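Local coordinates for protein putative D-lactate dehydrogenase (Chlamydomonas reinhardtii, PDB 4ZGS) that probably reduces pyruvate to D-lactate with an NAD cofactor, as a fermentative pyruvate reductase of the D-isomer specific 2-hydroxyacid dehydrogenase family, at residues 279-284 against 328-333. Numbering follows the deposited sequence.
Sequences DALESG and PQVLVT
L281 alone carries the helix side of this small contact, its two methyls parting to meet Q329 and V330 of 328-333. L281 CD2 meets the middle of the slanting glutamine chain, 3.8 Å from Q329 CG, and comes equally near the amide end, with L281 CD2 to Q329 NE2 at 3.7 Å. L281 CD1 takes the other neighbour and touches V330 CG2 at 3.9 Å, the leucine and valine side chains running roughly at right angles. A chi1 of -82° sets L281 CG anti to its own carbonyl carbon and beside the backbone N, and the extended chi2 beyond it leaves CD1 facing V330 and CD2 facing Q329. Q329 is bent at chi2 (-81°), which carries its amide out to the helix, where Q329 NE2 stands 3.7 Å from L281 O, too far to bond; that nitrogen has its hydrogen-bond partner elsewhere. L281 O itself receives a weak bond from G284 N, at 3.4 Å, where the chain leaves the helix with positive phi. All three touching residues are buried. L324, from helix 319-324, packs on both L281 and V330, while I286 and L289 of strand 286-291 back L281 and V330 respectively, so the leucine closes a small apolar cluster between helix and sheet. E282 has OE1 hydrogen-bonded to Y327 OH and OE2 in a salt bridge with R319 of a second subunit. Backbone bonds link Q329 and L331 with L289, seating strand 330-332 in parallel beside 286-291. Helix 277-283 thus packs by its C-terminal turn against side chains at the start of these two strands, and joins the parallel neighbours 261-265 and 286-291 in a beta-alpha-beta crossover characteristic of the Rossmann-type NAD-binding domain.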
loop_
_atom_site.group_PDB
_atom_site.type_symbol
_atom_site.label_atom_id
_atom_site.label_comp_id
_atom_site.label_asym_id
_atom_site.label_seq_id
_atom_site.Cartn_x
_atom_site.Cartn_y
_atom_site.Cartn_z
ATOM N N ASP A 279 4.296 -21.954 -12.501
ATOM C CA ASP A 279 5.197 -23.067 -12.258
ATOM C C ASP A 279 6.627 -22.607 -12.330
ATOM O O ASP A 279 7.443 -22.962 -11.479
ATOM C CB ASP A 279 5.000 -24.165 -13.296
ATOM C CG ASP A 279 3.658 -24.856 -13.182
ATOM O OD1 ASP A 279 2.998 -24.762 -12.114
ATOM O OD2 ASP A 279 3.269 -25.493 -14.188
ATOM N N ALA A 280 6.903 -21.772 -13.330
ATOM C CA ALA A 280 8.252 -21.334 -13.632
ATOM C C ALA A 280 8.727 -20.345 -12.595
ATOM O O ALA A 280 9.872 -20.393 -12.161
ATOM C CB ALA A 280 8.301 -20.723 -15.001
ATOM N N LEU A 281 7.818 -19.489 -12.151
ATOM C CA LEU A 281 8.120 -18.550 -11.078
ATOM C C LEU A 281 8.412 -19.279 -9.771
ATOM O O LEU A 281 9.314 -18.906 -9.016
ATOM C CB LEU A 281 6.955 -17.604 -10.856
ATOM C CG LEU A 281 6.819 -16.405 -11.775
ATOM C CD1 LEU A 281 5.472 -15.762 -11.486
ATOM C CD2 LEU A 281 7.977 -15.433 -11.543
ATOM N N GLU A 282 7.616 -20.301 -9.491
ATOM C CA GLU A 282 7.756 -21.034 -8.247
ATOM C C GLU A 282 8.915 -22.021 -8.293
ATOM O O GLU A 282 9.470 -22.353 -7.251
ATOM C CB GLU A 282 6.442 -21.731 -7.889
ATOM C CG GLU A 282 5.396 -20.761 -7.327
ATOM C CD GLU A 282 4.008 -21.351 -7.243
ATOM O OE1 GLU A 282 3.047 -20.588 -7.000
ATOM O OE2 GLU A 282 3.877 -22.578 -7.397
ATOM N N SER A 283 9.302 -22.477 -9.484
ATOM C CA SER A 283 10.464 -23.370 -9.602
ATOM C C SER A 283 11.758 -22.573 -9.640
ATOM O O SER A 283 12.851 -23.125 -9.483
ATOM C CB SER A 283 10.368 -24.267 -10.853
ATOM O OG SER A 283 10.374 -23.528 -12.058
ATOM N N GLY A 284 11.632 -21.272 -9.875
ATOM C CA GLY A 284 12.791 -20.411 -9.997
ATOM C C GLY A 284 13.342 -20.292 -11.415
ATOM O O GLY A 284 14.318 -19.557 -11.646
ATOM N N PRO A 328 6.309 -11.484 -5.320
ATOM C CA PRO A 328 7.219 -10.398 -4.957
ATOM C C PRO A 328 8.197 -10.086 -6.108
ATOM O O PRO A 328 8.683 -8.949 -6.178
ATOM C CB PRO A 328 7.956 -10.946 -3.732
ATOM C CG PRO A 328 7.903 -12.430 -3.907
ATOM C CD PRO A 328 6.591 -12.727 -4.575
ATOM N N GLN A 329 8.483 -11.062 -6.979
ATOM C CA GLN A 329 9.422 -10.828 -8.097
ATOM C C GLN A 329 8.713 -10.445 -9.403
ATOM O O GLN A 329 9.330 -10.462 -10.466
ATOM C CB GLN A 329 10.328 -12.042 -8.366
ATOM C CG GLN A 329 9.621 -13.241 -8.951
ATOM C CD GLN A 329 8.900 -14.046 -7.878
ATOM O OE1 GLN A 329 8.291 -13.472 -6.976
ATOM N NE2 GLN A 329 8.973 -15.381 -7.968
ATOM N N VAL A 330 7.405 -10.196 -9.331
ATOM C CA VAL A 330 6.633 -9.709 -10.477
ATOM C C VAL A 330 6.258 -8.226 -10.340
ATOM O O VAL A 330 5.932 -7.760 -9.251
ATOM C CB VAL A 330 5.375 -10.481 -10.659
ATOM C CG1 VAL A 330 4.405 -9.688 -11.516
ATOM C CG2 VAL A 330 5.676 -11.870 -11.228
ATOM N N LEU A 331 6.384 -7.479 -11.433
ATOM C CA LEU A 331 6.007 -6.072 -11.457
ATOM C C LEU A 331 5.206 -5.808 -12.715
ATOM O O LEU A 331 5.597 -6.237 -13.801
ATOM C CB LEU A 331 7.208 -5.149 -11.359
ATOM C CG LEU A 331 6.983 -3.679 -11.752
ATOM C CD1 LEU A 331 5.690 -3.116 -11.277
ATOM C CD2 LEU A 331 8.123 -2.857 -11.167
ATOM N N VAL A 332 4.023 -5.216 -12.532
ATOM C CA VAL A 332 3.082 -4.968 -13.618
ATOM C C VAL A 332 2.645 -3.516 -13.662
ATOM O O VAL A 332 2.123 -3.002 -12.669
ATOM C CB VAL A 332 1.849 -5.836 -13.461
ATOM C CG1 VAL A 332 0.779 -5.441 -14.453
ATOM C CG2 VAL A 332 2.235 -7.277 -13.642
ATOM N N THR A 333 2.780 -2.893 -14.837
ATOM C CA THR A 333 2.255 -1.539 -15.093
ATOM C C THR A 333 1.055 -1.670 -16.010
ATOM O O THR A 333 0.942 -2.632 -16.775
ATOM C CB THR A 333 3.284 -0.598 -15.786
ATOM O OG1 THR A 333 3.840 -1.272 -16.921
ATOM C CG2 THR A 333 4.415 -0.150 -14.831
#